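Local coordinates for phosphatidylglycerol lysyltransferase C-terminal domain-containing protein (Bacteroides thetaiotaomicron, PDB 2HQY) that is of unknown function but binds coenzyme A and belongs by family to the acetyltransferase-like C-terminal domains of phosphatidylglycerol lysyltransferases, at residues E267-L270 with L275-A278; Q139-H144 with L280-V285; F222-N227 with G232-K237; R25-D28 with S32-C35; N180-E185 with N189-L194. All coordinates share one frame; numbering follows the deposited sequence.

Contacts 4, 5, 3 and 1 follow one another along the chain. Contact 2 joins two distant pieces and encloses contacts 5, 3 and 1 in its loop. Contact 3, the hairpin of strands 216-227 and 230-238, lies near the centre of the chain. The centres of contacts 3 and 4 are about 9 Å apart. Those of contacts 3 and 5 are about 18 Å apart. Contacts 1 and 2 share helix 273-281, with centres about 14 Å apart. E267 of contact 1 links to H234 of contact 3 and N33 of contact 4. K237 of contact 3 pairs with E190 of contact 5. Contacts 1 and 5 both supply residues to the coenzyme A pocket, beside the hairpin.

Contact 1 (E267-L270 with L275-A278); sequences EEDL and LRKA
D269 and R276 form a two-pronged salt bridge between the loop after strand 263-265 and helix 273-281. The guanidinium comes side-on and gives one nitrogen to each carboxylate oxygen. R276 NE reaches D269 OD2 at 2.8 Å in a nearly straight bond (171°), and this oxygen lies in the guanidinium plane. R276 NH2 meets D269 OD1 on its syn side at 2.9 Å. The two flat groups are not coplanar: their planes stand 57° apart, and NE approaches OD2 from above the carboxylate. R276 starts out extended and bends at chi3 (-66°), which turns the guanidinium back over the loop.

The close packing is all around D269, a buried residue. Its CB lies 3.6 Å from R276 CA, directly against the helix backbone. L275 fills in beside it, with CD2 3.4 Å from D269 O. D269 OD2 also binds Y123 OH and forms a salt bridge with R118. The two arginines would probably favour the ionised form of D269. OD1 also accepts from the backbone N of G271, which makes an Asx turn.

The other side is looser. R276 is partly exposed and lies at the border of the contact. E268 adds little across it; its carboxylate pairs with K290 instead.

L270 and L275 both touch coenzyme A, and L275 lies about 4 Å from it at the nearest side-chain approach. The arrangement is the loop from strand 263-265 into helix 273-281, held by an Asx turn and a salt bridge, whose leucines line the coenzyme A pocket.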
# COMPACT_ATOMS: atom_id res chain seq x y z
N GLU A 267 6.62 13.90 16.42
CA GLU A 267 5.63 12.81 16.38
C GLU A 267 5.32 12.21 17.75
O GLU A 267 5.47 12.87 18.78
CB GLU A 267 5.99 11.76 15.27
CG GLU A 267 6.44 12.48 13.98
CD GLU A 267 6.33 11.65 12.70
OE1 GLU A 267 6.37 10.41 12.75
OE2 GLU A 267 6.18 12.27 11.61
N GLU A 268 4.87 10.96 17.77
CA GLU A 268 4.17 10.43 18.95
C GLU A 268 5.04 9.49 19.78
O GLU A 268 6.05 8.99 19.29
CB GLU A 268 2.92 9.68 18.49
CG GLU A 268 2.02 10.52 17.61
CD GLU A 268 1.94 10.03 16.20
OE1 GLU A 268 3.00 9.63 15.63
OE2 GLU A 268 0.81 10.07 15.65
N ASP A 269 4.64 9.25 21.03
CA ASP A 269 5.34 8.25 21.84
C ASP A 269 4.71 6.85 21.78
O ASP A 269 5.31 5.89 22.28
CB ASP A 269 5.56 8.70 23.30
CG ASP A 269 4.26 8.94 24.08
OD1 ASP A 269 3.29 8.16 23.95
OD2 ASP A 269 4.25 9.90 24.90
N LEU A 270 3.52 6.74 21.18
CA LEU A 270 2.82 5.45 21.00
C LEU A 270 2.54 4.71 22.32
O LEU A 270 2.27 3.49 22.33
CB LEU A 270 3.58 4.55 20.00
CG LEU A 270 3.81 5.13 18.60
CD1 LEU A 270 4.45 4.09 17.67
CD2 LEU A 270 2.50 5.68 18.00
N LEU A 275 10.15 5.82 24.94
CA LEU A 275 9.96 6.85 23.94
C LEU A 275 9.36 8.11 24.57
O LEU A 275 9.74 9.23 24.22
CB LEU A 275 9.05 6.32 22.84
CG LEU A 275 9.13 6.76 21.38
CD1 LEU A 275 10.56 6.79 20.82
CD2 LEU A 275 8.27 5.82 20.54
N ARG A 276 8.41 7.91 25.47
CA ARG A 276 7.75 9.03 26.14
C ARG A 276 8.74 9.84 26.97
O ARG A 276 8.74 11.06 26.90
CB ARG A 276 6.61 8.53 27.03
CG ARG A 276 5.92 9.60 27.90
CD ARG A 276 4.58 9.00 28.46
NE ARG A 276 3.65 8.76 27.35
CZ ARG A 276 2.47 8.14 27.44
NH1 ARG A 276 2.02 7.67 28.60
NH2 ARG A 276 1.73 7.99 26.35
N LYS A 277 9.56 9.15 27.78
CA LYS A 277 10.60 9.83 28.56
C LYS A 277 11.62 10.53 27.67
O LYS A 277 11.99 11.67 27.97
CB LYS A 277 11.30 8.89 29.55
CG LYS A 277 10.44 8.63 30.82
CD LYS A 277 11.13 7.68 31.77
CE LYS A 277 11.11 6.25 31.25
NZ LYS A 277 11.66 5.32 32.28
N ALA A 278 12.03 9.89 26.58
CA ALA A 278 12.93 10.50 25.60
C ALA A 278 12.35 11.81 25.03
O ALA A 278 13.03 12.84 25.00
CB ALA A 278 13.25 9.49 24.48

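Contact 2 (Q139-H144 with L280-V285); sequences QAKRNH and LSYQPV
K141 leaves its helix with CG anti to the carbonyl carbon (chi1 -60°), bends at chi2 (-57°), and then runs straight to lie over the ring of Y282 and reach S281. This bend lays the aliphatic chain across one ring face. CE sits almost exactly above the ring centre, 3.6 Å from the Y282 centroid, and makes a CH-pi contact. The ammonium lies further out over the same face. K141 NZ is 4.1 Å from that centroid and 26° off the normal, a cation-pi contact.

The charged end is also held by oxygens. K141 NZ donates to S281 OG at 2.8 Å, and S281 OG is bonded in turn to A278 O one turn back in its helix. A water takes another bond from K141 NZ (3.0 Å) and is bonded to Y282 OH at 2.7 Å. It thus closes a small ring of contacts between the lysine tip and the phenol. Within 280-285, Q283 NE2 donates to S281 O at 3.0 Å, from above the carbonyl plane.

This is a surface contact. It ties the first turn of helix 139-151 to the C-terminal end of helix 273-281. The Y282 side chain also touches A247 and N250 of helix 245-256 and Y125 of strand 122-126, while H144 packs on A247.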
# COMPACT_ATOMS: atom_id res chain seq x y z
N GLN A 139 20.75 21.58 29.78
CA GLN A 139 22.10 21.26 30.22
C GLN A 139 22.52 19.81 29.99
O GLN A 139 23.62 19.56 29.49
CB GLN A 139 22.33 21.65 31.68
CG GLN A 139 23.82 21.59 32.05
CD GLN A 139 24.19 22.61 33.08
OE1 GLN A 139 23.64 22.64 34.17
NE2 GLN A 139 25.15 23.47 32.73
N ALA A 140 21.66 18.85 30.33
CA ALA A 140 21.93 17.43 30.06
C ALA A 140 22.12 17.15 28.56
O ALA A 140 22.98 16.34 28.18
CB ALA A 140 20.82 16.53 30.62
N LYS A 141 21.33 17.81 27.73
CA LYS A 141 21.43 17.61 26.27
C LYS A 141 22.76 18.14 25.73
O LYS A 141 23.39 17.50 24.90
CB LYS A 141 20.23 18.22 25.53
CG LYS A 141 18.87 17.64 25.93
CD LYS A 141 18.83 16.14 25.74
CE LYS A 141 17.47 15.57 26.08
NZ LYS A 141 17.50 14.09 26.10
N ARG A 142 23.19 19.31 26.23
CA ARG A 142 24.50 19.87 25.89
C ARG A 142 25.61 18.94 26.34
O ARG A 142 26.59 18.75 25.61
CB ARG A 142 24.69 21.25 26.53
CG ARG A 142 23.84 22.33 25.91
CD ARG A 142 24.39 23.75 26.16
NE ARG A 142 24.55 24.08 27.58
CZ ARG A 142 23.56 24.36 28.43
NH1 ARG A 142 22.29 24.36 28.02
NH2 ARG A 142 23.83 24.65 29.69
N ASN A 143 25.46 18.35 27.52
CA ASN A 143 26.43 17.38 28.03
C ASN A 143 26.62 16.17 27.10
O ASN A 143 27.75 15.72 26.89
CB ASN A 143 26.05 16.92 29.44
CG ASN A 143 26.18 18.04 30.49
OD1 ASN A 143 26.75 19.10 30.22
ND2 ASN A 143 25.65 17.79 31.68
N HIS A 144 25.50 15.64 26.56
CA HIS A 144 25.56 14.48 25.65
C HIS A 144 26.29 14.85 24.36
O HIS A 144 27.06 14.05 23.83
CB HIS A 144 24.17 13.94 25.27
CG HIS A 144 23.26 13.67 26.43
ND1 HIS A 144 23.75 13.44 27.70
CD2 HIS A 144 21.91 13.58 26.52
CE1 HIS A 144 22.73 13.23 28.52
NE2 HIS A 144 21.61 13.31 27.83
N LEU A 280 9.74 13.67 26.17
CA LEU A 280 9.59 14.68 27.23
C LEU A 280 10.91 15.36 27.60
O LEU A 280 10.91 16.54 27.97
CB LEU A 280 8.94 14.08 28.48
CG LEU A 280 7.46 13.75 28.39
CD1 LEU A 280 7.04 12.86 29.58
CD2 LEU A 280 6.60 15.02 28.32
N SER A 281 12.02 14.62 27.54
CA SER A 281 13.34 15.10 27.98
C SER A 281 13.85 16.25 27.10
O SER A 281 14.73 17.01 27.53
CB SER A 281 14.40 13.98 28.02
OG SER A 281 14.85 13.59 26.71
N TYR A 282 13.33 16.36 25.87
CA TYR A 282 13.71 17.46 24.98
C TYR A 282 12.81 18.69 25.15
O TYR A 282 12.90 19.65 24.37
CB TYR A 282 13.73 16.99 23.52
CG TYR A 282 15.08 16.45 23.08
CD1 TYR A 282 15.31 15.08 22.99
CD2 TYR A 282 16.13 17.33 22.80
CE1 TYR A 282 16.57 14.58 22.59
CE2 TYR A 282 17.39 16.85 22.41
CZ TYR A 282 17.61 15.48 22.30
OH TYR A 282 18.86 15.02 21.92
N GLN A 283 11.92 18.66 26.14
CA GLN A 283 11.19 19.86 26.60
C GLN A 283 10.26 20.46 25.55
O GLN A 283 10.47 21.61 25.13
CB GLN A 283 12.18 20.96 27.05
CG GLN A 283 13.35 20.53 27.91
CD GLN A 283 12.91 19.96 29.24
OE1 GLN A 283 12.02 20.51 29.90
NE2 GLN A 283 13.52 18.85 29.64
N PRO A 284 9.20 19.72 25.16
CA PRO A 284 8.27 20.25 24.16
C PRO A 284 7.52 21.48 24.67
O PRO A 284 7.24 21.59 25.87
CB PRO A 284 7.30 19.09 23.96
CG PRO A 284 7.33 18.34 25.27
CD PRO A 284 8.77 18.40 25.66
N VAL A 285 7.21 22.41 23.76
CA VAL A 285 6.37 23.56 24.08
C VAL A 285 4.90 23.16 24.06
O VAL A 285 4.07 23.77 24.74
CB VAL A 285 6.60 24.78 23.13
CG1 VAL A 285 7.91 25.47 23.45
CG2 VAL A 285 6.57 24.36 21.67
O HOH W 1 19.49 13.28 23.94

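Contact 3 (F222-N227 with G232-K237); sequences FGMPIN and GVHVEK
F222 O takes the H234 N-H at 2.8 Å, in the plane of the carbonyl, and G232 N donates to M224 O at the same 2.8 Å, nearly straight (168°). F222 N returns a bond to V235 O at 3.2 Å. Two more are weak: V235 N also points at F222 O, and M224 N at G232 O. F222 O thus serves two successive N-H groups, those of H234 and V235. That is a classic beta bulge, and it shifts the register by one residue.

G223 fits where the strands come closest. Its CA lies 3.0 Å from G232 O in a CA-H...O contact, and a side chain at this position would run into that oxygen. The same CA also lies over one face of the H234 ring. That ring is anchored elsewhere by H234 ND1 to E267 OE2.

The packing beyond is apolar. F222 has CG between its backbone N and carbonyl carbon (chi1 62°), which lays the ring across V235. V235 CB sits over one ring face, 3.9 Å from its centroid, and V235 CG2 comes to 3.4 Å from F222 CZ. Replacing F222 with an alanine would probably leave V235 without this cover and open a gap beneath A197 and L198 of helix 185-199. Further along, I226 CD1 rests on G232 CA at 3.6 Å.

This is a bulged antiparallel hairpin. The bulge on strand 230-238, which runs beside the parallel strand 263-265, is consistent with the bulged central strand of the GNAT acetyltransferase fold.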
# COMPACT_ATOMS: atom_id res chain seq x y z
N PHE A 222 15.24 11.98 8.81
CA PHE A 222 14.67 12.76 7.73
C PHE A 222 13.30 13.30 8.12
O PHE A 222 12.67 12.84 9.12
CB PHE A 222 14.65 11.98 6.40
CG PHE A 222 13.82 10.72 6.39
CD1 PHE A 222 12.41 10.80 6.39
CD2 PHE A 222 14.43 9.48 6.24
CE1 PHE A 222 11.63 9.62 6.31
CE2 PHE A 222 13.68 8.30 6.16
CZ PHE A 222 12.27 8.38 6.18
N GLY A 223 12.85 14.29 7.35
CA GLY A 223 11.56 14.91 7.56
C GLY A 223 11.30 15.94 6.50
O GLY A 223 12.06 16.07 5.54
N MET A 224 10.18 16.64 6.65
CA MET A 224 9.87 17.74 5.75
C MET A 224 8.85 18.66 6.38
O MET A 224 8.30 18.34 7.44
CB MET A 224 9.36 17.20 4.37
CG MET A 224 7.96 16.44 4.36
SD MET A 224 7.48 15.83 2.70
CE MET A 224 7.13 17.40 1.86
N PRO A 225 8.55 19.80 5.74
CA PRO A 225 7.54 20.70 6.32
C PRO A 225 6.16 20.04 6.45
O PRO A 225 5.77 19.21 5.60
CB PRO A 225 7.50 21.86 5.30
CG PRO A 225 8.89 21.84 4.70
CD PRO A 225 9.13 20.36 4.52
N ILE A 226 5.43 20.42 7.51
CA ILE A 226 4.02 20.05 7.70
C ILE A 226 3.15 21.25 7.32
O ILE A 226 2.16 21.11 6.60
CB ILE A 226 3.73 19.64 9.16
CG1 ILE A 226 4.41 18.29 9.48
CG2 ILE A 226 2.18 19.51 9.41
CD1 ILE A 226 4.72 18.13 11.02
N ASN A 227 3.51 22.42 7.83
CA ASN A 227 2.88 23.64 7.35
C ASN A 227 3.93 24.75 7.27
O ASN A 227 5.13 24.48 7.46
CB ASN A 227 1.61 24.03 8.16
CG ASN A 227 1.93 24.71 9.51
OD1 ASN A 227 3.07 24.76 9.96
ND2 ASN A 227 0.90 25.31 10.11
N GLY A 232 8.41 18.61 10.25
CA GLY A 232 8.20 17.34 10.93
C GLY A 232 9.44 16.48 10.76
O GLY A 232 9.95 16.33 9.65
N VAL A 233 9.93 15.91 11.85
CA VAL A 233 10.98 14.92 11.78
C VAL A 233 10.30 13.56 11.83
O VAL A 233 9.70 13.20 12.85
CB VAL A 233 12.03 15.09 12.93
CG1 VAL A 233 13.11 14.01 12.84
CG2 VAL A 233 12.66 16.46 12.85
N HIS A 234 10.35 12.81 10.74
CA HIS A 234 9.56 11.56 10.62
C HIS A 234 10.28 10.32 11.11
O HIS A 234 9.64 9.36 11.57
CB HIS A 234 9.06 11.34 9.17
CG HIS A 234 8.31 12.51 8.61
ND1 HIS A 234 7.58 13.36 9.41
CD2 HIS A 234 8.20 12.99 7.35
CE1 HIS A 234 7.07 14.33 8.67
NE2 HIS A 234 7.43 14.12 7.41
N VAL A 235 11.60 10.29 10.97
CA VAL A 235 12.39 9.10 11.27
C VAL A 235 13.68 9.57 11.91
O VAL A 235 14.26 10.58 11.48
CB VAL A 235 12.73 8.29 9.93
CG1 VAL A 235 13.84 7.28 10.11
CG2 VAL A 235 11.45 7.56 9.37
N GLU A 236 14.11 8.84 12.94
CA GLU A 236 15.45 8.98 13.48
C GLU A 236 15.92 7.60 13.94
O GLU A 236 15.27 6.97 14.78
CB GLU A 236 15.43 9.98 14.64
CG GLU A 236 16.77 10.52 15.06
CD GLU A 236 16.62 11.50 16.23
OE1 GLU A 236 16.80 12.72 16.00
OE2 GLU A 236 16.27 11.05 17.34
N LYS A 237 17.03 7.11 13.38
CA LYS A 237 17.56 5.78 13.70
C LYS A 237 19.03 5.89 13.98
O LYS A 237 19.74 6.63 13.30
CB LYS A 237 17.42 4.79 12.53
CG LYS A 237 16.02 4.45 12.11
CD LYS A 237 15.34 3.62 13.16
CE LYS A 237 14.00 3.18 12.65
NZ LYS A 237 13.30 2.50 13.75

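Contact 4 (R25-D28 with S32-C35); sequences RNCD and SNLC
This is a short-range, buried contact in which the loop of C27 and D28 packs against helix 31-36 just after it. Side chains of the helix meet backbone oxygens of the loop. N33 ND2 donates to C27 O at 2.9 Å, and the bond is nearly straight (167°). C27 O lies close to the plane of the N33 amide, but the nitrogen comes in well above the carbonyl plane of C27, 53° out of it. With CG anti to the carbonyl carbon (chi1 -82°), the N33 amide reaches back to the loop. ND2 has a second bond, to E267 OE2, so its two partners probably fix the rotation of the amide.

C27 CB adds a looser contact, 3.9 Å from N33 ND2. One residue on, L34 covers the next carbonyl: D28 O is 3.3 Å from L34 CD2 and 3.4 Å from L34 CG. This is apolar packing against a polar atom.

C27 N is also bonded to D122 OD2. The whole is a short 3-10 segment just ahead of helix 31-36, tied to it by an asparagine side-chain to main-chain hydrogen bond.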
# COMPACT_ATOMS: atom_id res chain seq x y z
N ARG A 25 -0.76 21.55 12.53
CA ARG A 25 0.62 21.17 12.81
C ARG A 25 0.83 19.66 12.99
O ARG A 25 1.94 19.20 13.26
CB ARG A 25 1.13 21.93 14.03
CG ARG A 25 1.06 23.43 13.83
CD ARG A 25 1.72 24.17 14.97
NE ARG A 25 1.03 23.96 16.25
CZ ARG A 25 1.49 24.38 17.43
NH1 ARG A 25 2.66 25.01 17.51
NH2 ARG A 25 0.79 24.16 18.54
N ASN A 26 -0.24 18.88 12.86
CA ASN A 26 -0.07 17.46 13.16
C ASN A 26 0.67 16.68 12.07
O ASN A 26 0.51 16.95 10.85
CB ASN A 26 -1.36 16.81 13.59
CG ASN A 26 -2.33 16.71 12.50
OD1 ASN A 26 -2.81 17.72 11.99
ND2 ASN A 26 -2.69 15.48 12.14
N CYS A 27 1.52 15.75 12.52
CA CYS A 27 2.48 15.10 11.64
C CYS A 27 1.78 14.28 10.59
O CYS A 27 2.36 13.98 9.55
CB CYS A 27 3.45 14.20 12.44
SG CYS A 27 2.70 12.77 13.24
N ASP A 28 0.53 13.89 10.85
CA ASP A 28 -0.20 13.08 9.87
C ASP A 28 -0.49 13.84 8.58
O ASP A 28 -0.91 13.23 7.59
CB ASP A 28 -1.47 12.50 10.46
CG ASP A 28 -1.17 11.45 11.54
OD1 ASP A 28 -0.14 10.74 11.40
OD2 ASP A 28 -1.93 11.34 12.50
N SER A 32 4.97 13.35 3.04
CA SER A 32 5.72 12.12 3.12
C SER A 32 4.98 11.08 3.98
O SER A 32 4.92 9.89 3.60
CB SER A 32 7.12 12.34 3.74
OG SER A 32 7.83 11.10 3.70
N ASN A 33 4.46 11.51 5.13
CA ASN A 33 3.75 10.56 6.01
C ASN A 33 2.48 10.02 5.32
O ASN A 33 2.20 8.82 5.38
CB ASN A 33 3.41 11.21 7.34
CG ASN A 33 4.57 11.21 8.30
OD1 ASN A 33 5.57 10.47 8.12
ND2 ASN A 33 4.43 12.00 9.37
N LEU A 34 1.78 10.89 4.61
CA LEU A 34 0.57 10.48 3.89
C LEU A 34 0.88 9.40 2.84
O LEU A 34 0.18 8.39 2.77
CB LEU A 34 -0.11 11.69 3.23
CG LEU A 34 -0.81 12.62 4.24
CD1 LEU A 34 -1.02 13.99 3.62
CD2 LEU A 34 -2.14 12.05 4.72
N CYS A 35 1.93 9.61 2.03
CA CYS A 35 2.26 8.64 0.99
C CYS A 35 2.90 7.37 1.57
O CYS A 35 2.59 6.25 1.10
CB CYS A 35 3.25 9.25 0.00
SG CYS A 35 2.52 10.52 -1.04

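Contact 5 (N180-E185 with N189-L194); sequences NCDQQE and NERRAL. With COA (coenzyme A), chain C.
D182 OD1 receives both terminal nitrogens of R191. NH2 gives the stronger bond, 2.8 Å to D182 OD1 and nearly in line with its C-O bond; the NH1 bond to D182 OD1 is weak, at 3.2 Å. One carboxylate oxygen serves the salt bridge. C181 CB covers a face of the guanidinium, 3.7 Å from R191 CZ, and C181 is itself fixed by its disulfide to C176. With R191 replaced by an alanine, D182 would probably lose its charge partner and C181 the flat group it packs on.

The helix start has its own bonds. N189 N donates to E185 O at 2.9 Å. The E185 and N189 side chains run alongside each other and are bridged by a water. It donates to E185 OE2 at 2.6 Å and accepts from N189 ND2 at 2.9 Å. In the loop, N180 O takes two backbone N-H groups, from Q183 and Q184, and N180 ND2 donates to Q183 OE1.

E190 serves the ligand: OE1 lies 3.4 Å from coenzyme A C2A and forms a salt bridge with K237 of strand 230-238. R191 touches helix 165-179, N189 packs on helix 38-41, and R192 bridges to D42 of the second subunit.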
# COMPACT_ATOMS: atom_id res chain seq x y z
N ASN A 180 13.93 -7.02 15.56
CA ASN A 180 12.94 -8.00 15.09
C ASN A 180 11.73 -7.36 14.40
O ASN A 180 10.56 -7.66 14.72
CB ASN A 180 12.48 -8.95 16.23
CG ASN A 180 11.80 -10.20 15.69
OD1 ASN A 180 11.74 -10.41 14.46
ND2 ASN A 180 11.27 -11.03 16.60
N CYS A 181 12.00 -6.48 13.43
CA CYS A 181 10.90 -5.91 12.66
C CYS A 181 10.09 -6.95 11.89
O CYS A 181 8.93 -6.70 11.58
CB CYS A 181 11.39 -4.84 11.69
SG CYS A 181 12.26 -3.47 12.52
N ASP A 182 10.71 -8.07 11.52
CA ASP A 182 9.96 -9.14 10.84
C ASP A 182 8.75 -9.64 11.65
O ASP A 182 7.74 -10.07 11.05
CB ASP A 182 10.86 -10.35 10.55
CG ASP A 182 11.85 -10.09 9.42
OD1 ASP A 182 11.79 -9.00 8.79
OD2 ASP A 182 12.69 -10.98 9.15
N GLN A 183 8.84 -9.63 12.98
CA GLN A 183 7.72 -10.09 13.81
C GLN A 183 7.00 -9.02 14.63
O GLN A 183 5.86 -9.24 15.01
CB GLN A 183 8.13 -11.25 14.70
CG GLN A 183 8.59 -12.46 13.89
CD GLN A 183 9.02 -13.59 14.79
OE1 GLN A 183 9.82 -13.39 15.70
NE2 GLN A 183 8.47 -14.76 14.56
N GLN A 184 7.66 -7.89 14.89
CA GLN A 184 7.07 -6.83 15.71
C GLN A 184 6.22 -6.00 14.76
O GLN A 184 6.75 -5.34 13.86
CB GLN A 184 8.14 -5.96 16.38
CG GLN A 184 9.11 -6.73 17.28
CD GLN A 184 8.64 -6.86 18.71
OE1 GLN A 184 7.44 -6.93 18.99
NE2 GLN A 184 9.60 -6.91 19.65
N GLU A 185 4.90 -6.05 14.95
CA GLU A 185 3.98 -5.36 14.03
C GLU A 185 4.29 -3.88 13.82
O GLU A 185 4.32 -3.41 12.68
CB GLU A 185 2.54 -5.49 14.55
CG GLU A 185 1.53 -5.00 13.53
CD GLU A 185 0.11 -5.16 14.00
OE1 GLU A 185 -0.11 -5.39 15.21
OE2 GLU A 185 -0.79 -5.05 13.16
N ASN A 189 5.73 -2.28 10.39
CA ASN A 189 4.99 -1.27 9.64
C ASN A 189 5.85 -0.02 9.44
O ASN A 189 5.86 0.56 8.36
CB ASN A 189 3.68 -0.93 10.38
CG ASN A 189 2.62 -2.02 10.19
OD1 ASN A 189 2.71 -2.82 9.27
ND2 ASN A 189 1.60 -2.02 11.04
N GLU A 190 6.58 0.39 10.48
CA GLU A 190 7.45 1.56 10.32
C GLU A 190 8.45 1.32 9.21
O GLU A 190 8.70 2.24 8.42
CB GLU A 190 8.24 1.87 11.60
CG GLU A 190 8.93 3.20 11.46
CD GLU A 190 10.14 3.39 12.38
OE1 GLU A 190 10.78 2.40 12.80
OE2 GLU A 190 10.47 4.59 12.64
N ARG A 191 9.03 0.12 9.18
CA ARG A 191 10.01 -0.23 8.13
C ARG A 191 9.41 -0.02 6.73
O ARG A 191 10.09 0.51 5.86
CB ARG A 191 10.49 -1.68 8.25
CG ARG A 191 11.42 -2.05 7.08
CD ARG A 191 12.16 -3.38 7.33
NE ARG A 191 11.19 -4.45 7.62
CZ ARG A 191 11.53 -5.66 8.07
NH1 ARG A 191 12.82 -5.98 8.26
NH2 ARG A 191 10.58 -6.55 8.34
N ARG A 192 8.17 -0.47 6.51
CA ARG A 192 7.52 -0.27 5.18
C ARG A 192 7.44 1.22 4.81
O ARG A 192 7.72 1.61 3.66
CB ARG A 192 6.12 -0.90 5.17
CG ARG A 192 6.14 -2.45 5.22
CD ARG A 192 6.82 -3.06 3.95
NE ARG A 192 6.35 -2.41 2.73
CZ ARG A 192 5.17 -2.59 2.13
NH1 ARG A 192 4.26 -3.48 2.61
NH2 ARG A 192 4.90 -1.89 1.03
N ALA A 193 7.06 2.04 5.78
CA ALA A 193 6.94 3.49 5.53
C ALA A 193 8.31 4.14 5.31
O ALA A 193 8.48 4.96 4.41
CB ALA A 193 6.20 4.16 6.68
N LEU A 194 9.29 3.72 6.10
CA LEU A 194 10.63 4.30 6.02
C LEU A 194 11.27 3.99 4.67
O LEU A 194 11.86 4.85 4.02
CB LEU A 194 11.46 3.74 7.18
CG LEU A 194 12.85 4.27 7.48
CD1 LEU A 194 13.18 3.92 8.97
CD2 LEU A 194 13.82 3.59 6.51
N1A COA C . 8.45 3.02 15.88
C2A COA C . 9.75 3.39 15.84
N3A COA C . 10.61 3.00 16.78
C4A COA C . 10.20 2.21 17.81
C5A COA C . 8.87 1.80 17.87
C6A COA C . 7.99 2.22 16.87
N6A COA C . 6.68 1.86 16.86
N7A COA C . 8.76 1.02 18.98
C8A COA C . 9.98 0.95 19.58
N9A COA C . 10.84 1.69 18.88
C1B COA C . 12.30 1.85 19.12
C2B COA C . 12.83 2.66 20.30
O2B COA C . 13.01 4.03 19.95
C3B COA C . 14.19 2.00 20.49
O3B COA C . 15.15 2.51 19.55
P3B COA C . 16.73 2.46 19.87
O7A COA C . 16.90 3.59 20.87
O8A COA C . 17.40 2.63 18.51
O9A COA C . 17.01 1.11 20.49
C4B COA C . 13.98 0.53 20.14
O4B COA C . 12.85 0.52 19.26
C5B COA C . 13.72 -0.33 21.38
O5B COA C . 13.24 0.51 22.45
P1A COA C . 12.07 0.14 23.50
O1A COA C . 11.54 1.44 24.07
O2A COA C . 11.08 -0.86 22.90
O3A COA C . 12.94 -0.57 24.66
O4A COA C . 14.53 -2.34 25.56
O5A COA C . 13.14 -2.80 23.38
O HOH W 2 4.22 -5.35 10.58
O HOH W 3 -0.54 -4.03 10.82